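PDB 3DFF: teicoplanin pseudoaglycone deacetylases Orf2 from Actinoplanes teichomyceticus, which probably removes, as a zinc-dependent hydrolase of the PIG-L family, an acetyl group from the teicoplanin pseudoaglycone during lipoglycopeptide antibiotic biosynthesis. Local coordinates for residues Cys155-Ile158 against His164-Thr167; Gly134-Asp139 against Arg168-Phe173; Val198-Pro201 against Arg205-Ser208. All coordinates share one frame; numbering follows the deposited sequence.

In the fold
The three contacts lie around the central mixed sheet of the PIG-L deacetylase fold, and interactions 1 and 2 share helix 162-178. Interaction 1, its centre about 7 Å from the centre of the chain, folds the loop after strand 151-155 back on that helix at the zinc site; it is nested in sequence within the larger loop closed by interaction 2, where helix 126-147 packs on the same helix. The centres of interactions 1 and 2 are about 11 Å apart. Interaction 3 follows later, where the chain enters edge strand 204-211, with its centre about 11 Å from that of interaction 1 and 16 Å from that of interaction 2. Arg168 touches segments of both neighbouring contacts, joining the metal-bearing helix to the outer chain.

Interaction 1: Cys155-Ile158 against His164-Thr167. With ZN (zinc ion), chain B.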
loop_
_atom_site.group_PDB
_atom_site.type_symbol
_atom_site.label_atom_id
_atom_site.label_comp_id
_atom_site.label_asym_id
_atom_site.label_seq_id
_atom_site.Cartn_x
_atom_site.Cartn_y
_atom_site.Cartn_z
ATOM N N CYS A 155 -2.780 2.132 4.637
ATOM C CA CYS A 155 -3.571 2.699 3.546
ATOM C C CYS A 155 -5.037 2.864 3.912
ATOM O O CYS A 155 -5.601 2.070 4.676
ATOM C CB CYS A 155 -3.461 1.818 2.308
ATOM S SG CYS A 155 -4.019 0.100 2.586
ATOM N N ALA A 156 -5.676 3.892 3.338
ATOM C CA ALA A 156 -7.125 4.023 3.455
ATOM C C ALA A 156 -7.910 2.995 2.622
ATOM O O ALA A 156 -9.097 2.790 2.869
ATOM C CB ALA A 156 -7.552 5.449 3.039
ATOM N N ALA A 157 -7.245 2.379 1.645
ATOM C CA ALA A 157 -7.872 1.465 0.684
ATOM C C ALA A 157 -8.900 2.181 -0.199
ATOM O O ALA A 157 -9.879 1.591 -0.634
ATOM C CB ALA A 157 -8.482 0.196 1.365
ATOM N N ILE A 158 -8.641 3.453 -0.483
ATOM C CA ILE A 158 -9.346 4.120 -1.581
ATOM C C ILE A 158 -9.046 3.330 -2.856
ATOM O O ILE A 158 -7.897 2.941 -3.105
ATOM C CB ILE A 158 -8.903 5.582 -1.683
ATOM C CG1 ILE A 158 -9.399 6.356 -0.457
ATOM C CG2 ILE A 158 -9.405 6.248 -2.989
ATOM C CD1 ILE A 158 -8.636 7.660 -0.200
ATOM N N HIS A 164 -5.580 -4.090 -0.318
ATOM C CA HIS A 164 -5.526 -2.831 0.435
ATOM C C HIS A 164 -6.503 -2.861 1.589
ATOM O O HIS A 164 -6.169 -2.431 2.702
ATOM C CB HIS A 164 -5.823 -1.633 -0.469
ATOM C CG HIS A 164 -4.679 -1.265 -1.362
ATOM N ND1 HIS A 164 -4.300 0.046 -1.584
ATOM C CD2 HIS A 164 -3.824 -2.035 -2.083
ATOM C CE1 HIS A 164 -3.257 0.062 -2.397
ATOM N NE2 HIS A 164 -2.949 -1.186 -2.721
ATOM N N GLU A 165 -7.712 -3.371 1.330
ATOM C CA GLU A 165 -8.708 -3.507 2.404
ATOM C C GLU A 165 -8.255 -4.495 3.475
ATOM O O GLU A 165 -8.418 -4.214 4.661
ATOM C CB GLU A 165 -10.075 -3.897 1.831
ATOM C CG GLU A 165 -10.616 -2.808 0.932
ATOM C CD GLU A 165 -12.042 -3.026 0.481
ATOM O OE1 GLU A 165 -12.559 -4.156 0.593
ATOM O OE2 GLU A 165 -12.646 -2.048 -0.002
ATOM N N ALA A 166 -7.684 -5.624 3.075
ATOM C CA ALA A 166 -7.172 -6.604 4.065
ATOM C C ALA A 166 -6.070 -6.001 4.932
ATOM O O ALA A 166 -6.051 -6.202 6.153
ATOM C CB ALA A 166 -6.654 -7.840 3.360
ATOM N N THR A 167 -5.158 -5.251 4.314
ATOM C CA THR A 167 -4.050 -4.632 5.034
ATOM C C THR A 167 -4.589 -3.627 6.044
ATOM O O THR A 167 -4.190 -3.621 7.220
ATOM C CB THR A 167 -3.107 -3.931 4.040
ATOM O OG1 THR A 167 -2.525 -4.929 3.182
ATOM C CG2 THR A 167 -2.001 -3.186 4.782
HETATM ZN ZN ZN B . -1.305 -1.659 -4.002
HETATM O O HOH W 1 -12.093 0.482 0.810
HETATM O O HOH W 2 0.253 -1.580 -5.423
HETATM O O HOH W 3 -2.629 -1.666 -5.504
#
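Cys155 and Ala157 pack against the first turn of the helix that carries the zinc ligand His164, where the loop leaving a parallel strand turns back on the helix that follows it. The apolar part centres on Ala157, whose CB lies 3.7 Å from CB of His164 and equally close to CG of Glu165, so the methyl sits against the start of both side chains as well as the peptide between them. Ala157 has a left-handed backbone conformation (phi 64°, psi 32°), in keeping with the sharp turn that brings this methyl to the helix.

Sulfur contacts come next. With chi1 of 59°, SG of Cys155 stands between its own backbone N and carbonyl carbon and comes to 3.3 Å from the backbone O of His164. The same sulfur approaches the imidazole obliquely, 4.7 Å from the ring centroid, while CA of Ala157 lies at the ring's edge.

Polar links are indirect or metallic. One water donates both to the backbone O of Ala157 and to OE2 of Glu165, whose side chain is extended beyond CG, and so bridges loop and helix on the more open side. On the ring, NE2 of His164 binds the zinc ion at 2.1 Å; His16, Asp19 and two waters are also ligands, and the opposing ring nitrogen, ND1, is hydrogen-bonded to Asp187.

The imidazole is thus held at both nitrogens, by metal on one and carboxylate on the other, which fixes its rotation. The Asp187 carboxylate would be expected to polarise the ring and strengthen NE2 as a donor to zinc, consistent with a zinc-dependent deacetylase site.

Interaction 2: Gly134-Asp139 against Arg168-Phe173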
loop_
_atom_site.group_PDB
_atom_site.type_symbol
_atom_site.label_atom_id
_atom_site.label_comp_id
_atom_site.label_asym_id
_atom_site.label_seq_id
_atom_site.Cartn_x
_atom_site.Cartn_y
_atom_site.Cartn_z
ATOM N N GLY A 134 -7.184 -12.070 9.631
ATOM C CA GLY A 134 -6.706 -12.551 10.934
ATOM C C GLY A 134 -5.224 -12.883 10.932
ATOM O O GLY A 134 -4.486 -12.513 11.853
ATOM N N GLU A 135 -4.771 -13.579 9.894
ATOM C CA GLU A 135 -3.361 -13.911 9.763
ATOM C C GLU A 135 -2.501 -12.667 9.629
ATOM O O GLU A 135 -1.452 -12.571 10.248
ATOM C CB GLU A 135 -3.131 -14.829 8.567
ATOM C CG GLU A 135 -3.768 -16.209 8.722
ATOM C CD GLU A 135 -2.912 -17.186 9.491
ATOM O OE1 GLU A 135 -1.710 -16.904 9.708
ATOM O OE2 GLU A 135 -3.441 -18.255 9.870
ATOM N N VAL A 136 -2.934 -11.715 8.801
ATOM C CA VAL A 136 -2.161 -10.496 8.638
ATOM C C VAL A 136 -2.094 -9.745 9.968
ATOM O O VAL A 136 -1.034 -9.217 10.322
ATOM C CB VAL A 136 -2.755 -9.597 7.536
ATOM C CG1 VAL A 136 -1.955 -8.301 7.409
ATOM C CG2 VAL A 136 -2.734 -10.343 6.194
ATOM N N ALA A 137 -3.226 -9.685 10.670
ATOM C CA ALA A 137 -3.292 -9.029 11.979
ATOM C C ALA A 137 -2.303 -9.673 12.962
ATOM O O ALA A 137 -1.648 -8.970 13.723
ATOM C CB ALA A 137 -4.692 -9.079 12.516
ATOM N N ASP A 138 -2.185 -11.003 12.912
ATOM C CA ASP A 138 -1.225 -11.728 13.767
ATOM C C ASP A 138 0.190 -11.233 13.507
ATOM O O ASP A 138 0.944 -10.921 14.442
ATOM C CB ASP A 138 -1.275 -13.244 13.514
ATOM C CG ASP A 138 -2.525 -13.913 14.065
ATOM O OD1 ASP A 138 -3.347 -13.255 14.741
ATOM O OD2 ASP A 138 -2.693 -15.137 13.820
ATOM N N ASP A 139 0.575 -11.191 12.229
ATOM C CA ASP A 139 1.905 -10.746 11.842
ATOM C C ASP A 139 2.169 -9.287 12.222
ATOM O O ASP A 139 3.260 -8.947 12.682
ATOM C CB ASP A 139 2.137 -10.973 10.341
ATOM C CG ASP A 139 2.463 -12.418 10.025
ATOM O OD1 ASP A 139 2.096 -13.302 10.819
ATOM O OD2 ASP A 139 3.106 -12.662 8.995
ATOM N N ARG A 168 -5.493 -2.771 5.571
ATOM C CA ARG A 168 -6.026 -1.696 6.383
ATOM C C ARG A 168 -6.753 -2.275 7.583
ATOM O O ARG A 168 -6.484 -1.884 8.721
ATOM C CB ARG A 168 -6.948 -0.804 5.554
ATOM C CG ARG A 168 -7.668 0.269 6.391
ATOM C CD ARG A 168 -8.906 0.773 5.680
ATOM N NE ARG A 168 -9.917 -0.281 5.537
ATOM C CZ ARG A 168 -10.905 -0.258 4.648
ATOM N NH1 ARG A 168 -11.035 0.756 3.787
ATOM N NH2 ARG A 168 -11.754 -1.272 4.595
ATOM N N ASP A 169 -7.646 -3.231 7.329
ATOM C CA ASP A 169 -8.461 -3.822 8.399
ATOM C C ASP A 169 -7.545 -4.523 9.415
ATOM O O ASP A 169 -7.669 -4.304 10.616
ATOM C CB ASP A 169 -9.505 -4.789 7.827
ATOM C CG ASP A 169 -10.590 -4.076 7.014
ATOM O OD1 ASP A 169 -10.597 -2.821 6.930
ATOM O OD2 ASP A 169 -11.483 -4.768 6.487
ATOM N N ALA A 170 -6.619 -5.340 8.932
ATOM C CA ALA A 170 -5.681 -6.038 9.836
ATOM C C ALA A 170 -4.891 -5.041 10.696
ATOM O O ALA A 170 -4.708 -5.257 11.898
ATOM C CB ALA A 170 -4.723 -6.887 9.046
ATOM N N ALA A 171 -4.409 -3.962 10.082
ATOM C CA ALA A 171 -3.690 -2.920 10.841
ATOM C C ALA A 171 -4.581 -2.250 11.900
ATOM O O ALA A 171 -4.108 -1.966 13.017
ATOM C CB ALA A 171 -3.081 -1.869 9.906
ATOM N N LEU A 172 -5.848 -2.004 11.569
ATOM C CA LEU A 172 -6.790 -1.387 12.521
ATOM C C LEU A 172 -6.988 -2.320 13.715
ATOM O O LEU A 172 -6.916 -1.883 14.873
ATOM C CB LEU A 172 -8.122 -1.061 11.860
ATOM C CG LEU A 172 -8.045 0.071 10.823
ATOM C CD1 LEU A 172 -9.452 0.329 10.257
ATOM C CD2 LEU A 172 -7.462 1.375 11.368
ATOM N N PHE A 173 -7.211 -3.601 13.434
ATOM C CA PHE A 173 -7.418 -4.577 14.503
ATOM C C PHE A 173 -6.180 -4.702 15.387
ATOM O O PHE A 173 -6.292 -4.681 16.627
ATOM C CB PHE A 173 -7.819 -5.952 13.939
ATOM C CG PHE A 173 -9.086 -5.939 13.119
ATOM C CD1 PHE A 173 -10.114 -5.041 13.385
ATOM C CD2 PHE A 173 -9.263 -6.864 12.083
ATOM C CE1 PHE A 173 -11.282 -5.047 12.626
ATOM C CE2 PHE A 173 -10.423 -6.869 11.325
ATOM C CZ PHE A 173 -11.436 -5.955 11.592
#
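Ala170 meets Val136 and Ala137 where two helices of the layered alpha/beta fold, 126-147 and 162-178, pack closely through small side chains. The methyl of Ala170 is the central group: its CB lies 3.5 Å from CG1 of Val136 and 3.6 Å from the backbone N of Ala137. Across from it, CB of Ala137 stands 4.1 Å from the same methyl and also faces the backbone O of Ala170. CG1 of Val136 is anti to its backbone N (chi1 178°), which swings this branch onto Ala170. Such small residues let the backbones come near, with the CA atoms of Ala137 and Ala170 only 4.4 Å apart, and no hydrogen bond crosses the interface.

Further out, Val133 and Ile140 of helix 126-147 also touch Ala170, extending the apolar seam along the first helix. Phe173 leans toward that helix, touching Val133, and also meets Phe204 of the edge strand.

Beyond the seam, toward strand 182-185 and the loop 198-201, Arg168 forms a salt bridge with its neighbour Asp169. Its NE and NH2 both grip the single oxygen OD1, each at 3.0 Å, and that oxygen lies only 2° out of the guanidinium plane.

Interaction 3: Val198-Pro201 against Arg205-Ser208; sequences VELP and RLGS
Chi1 of -64° in Leu200 and -58° in Leu206 sets each CG anti to its own carbonyl carbon, and with both chains extended beyond CG the two isobutyl groups meet at their branched ends. CD1 of Leu200 is the touching atom on the loop side. It lies 3.9 Å from CD2 of Leu206 and 4.0 Å from CG of the same residue, and the two side chains cross at about a right angle, so one methyl of Leu200 meets both a methyl and the branch carbon of Leu206, and the chains do not lie alongside each other.

The same CD1 also rests against the strand backbone, 3.8 Å from CA of Arg205, so this one methyl touches two consecutive strand residues. Arg205 takes part through its main chain; its side chain sets off away from the loop and touches Val268 and Ser270.

This small apolar contact closes a short turn of chain ahead of strand 204-211, at the outer edge of the mixed sheet. Leu184 of strand 182-185 touches both leucines, and Arg168 of helix 162-178 lies against Leu200, while the backbone of Arg205 pairs with Val268 of the adjoining antiparallel strand.

No hydrogen bond links the two segments, so what holds them to each other is van der Waals contact, with shielding of the leucine methyls from water as the likely gain at this partly exposed surface.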
loop_
_atom_site.group_PDB
_atom_site.type_symbol
_atom_site.label_atom_id
_atom_site.label_comp_id
_atom_site.label_asym_id
_atom_site.label_seq_id
_atom_site.Cartn_x
_atom_site.Cartn_y
_atom_site.Cartn_z
ATOM N N VAL A 198 -14.421 5.838 2.182
ATOM C CA VAL A 198 -14.212 4.419 2.473
ATOM C C VAL A 198 -15.093 3.943 3.630
ATOM O O VAL A 198 -15.519 4.734 4.477
ATOM C CB VAL A 198 -12.709 4.056 2.766
ATOM C CG1 VAL A 198 -11.835 4.251 1.526
ATOM C CG2 VAL A 198 -12.157 4.838 3.951
ATOM N N GLU A 199 -15.381 2.647 3.634
ATOM C CA GLU A 199 -16.150 2.029 4.699
ATOM C C GLU A 199 -15.153 1.263 5.566
ATOM O O GLU A 199 -14.509 0.321 5.102
ATOM C CB GLU A 199 -17.217 1.090 4.105
ATOM C CG GLU A 199 -17.912 0.144 5.118
ATOM C CD GLU A 199 -19.285 0.634 5.588
ATOM O OE1 GLU A 199 -19.717 0.237 6.707
ATOM O OE2 GLU A 199 -19.937 1.408 4.846
ATOM N N LEU A 200 -15.021 1.693 6.820
ATOM C CA LEU A 200 -14.124 1.057 7.779
ATOM C C LEU A 200 -14.865 -0.041 8.556
ATOM O O LEU A 200 -16.088 -0.042 8.602
ATOM C CB LEU A 200 -13.586 2.110 8.752
ATOM C CG LEU A 200 -12.711 3.210 8.132
ATOM C CD1 LEU A 200 -12.270 4.203 9.188
ATOM C CD2 LEU A 200 -11.473 2.633 7.410
ATOM N N PRO A 201 -14.123 -0.971 9.181
ATOM C CA PRO A 201 -14.819 -1.947 10.039
ATOM C C PRO A 201 -15.538 -1.270 11.187
ATOM O O PRO A 201 -15.109 -0.204 11.640
ATOM C CB PRO A 201 -13.692 -2.840 10.576
ATOM C CG PRO A 201 -12.520 -2.602 9.652
ATOM C CD PRO A 201 -12.669 -1.194 9.133
ATOM N N ARG A 205 -13.520 5.076 12.977
ATOM C CA ARG A 205 -13.841 6.181 12.068
ATOM C C ARG A 205 -12.670 7.116 11.845
ATOM O O ARG A 205 -11.711 7.143 12.616
ATOM C CB ARG A 205 -15.058 6.956 12.559
ATOM C CG ARG A 205 -14.767 7.795 13.759
ATOM C CD ARG A 205 -15.944 8.717 14.051
ATOM N NE ARG A 205 -15.654 9.501 15.244
ATOM C CZ ARG A 205 -15.007 10.658 15.235
ATOM N NH1 ARG A 205 -14.620 11.202 14.093
ATOM N NH2 ARG A 205 -14.767 11.289 16.374
ATOM N N LEU A 206 -12.740 7.868 10.754
ATOM C CA LEU A 206 -11.686 8.811 10.437
ATOM C C LEU A 206 -11.862 10.122 11.166
ATOM O O LEU A 206 -12.963 10.657 11.230
ATOM C CB LEU A 206 -11.667 9.113 8.938
ATOM C CG LEU A 206 -11.489 7.933 7.998
ATOM C CD1 LEU A 206 -11.584 8.455 6.576
ATOM C CD2 LEU A 206 -10.149 7.305 8.271
ATOM N N GLY A 207 -10.759 10.656 11.677
ATOM C CA GLY A 207 -10.769 12.014 12.194
ATOM C C GLY A 207 -10.579 12.998 11.057
ATOM O O GLY A 207 -10.642 12.631 9.870
ATOM N N SER A 208 -10.326 14.253 11.426
ATOM C CA SER A 208 -10.058 15.301 10.449
ATOM C C SER A 208 -8.763 15.054 9.673
ATOM O O SER A 208 -7.749 14.629 10.242
ATOM C CB SER A 208 -10.008 16.670 11.137
ATOM O OG SER A 208 -11.192 16.887 11.888
#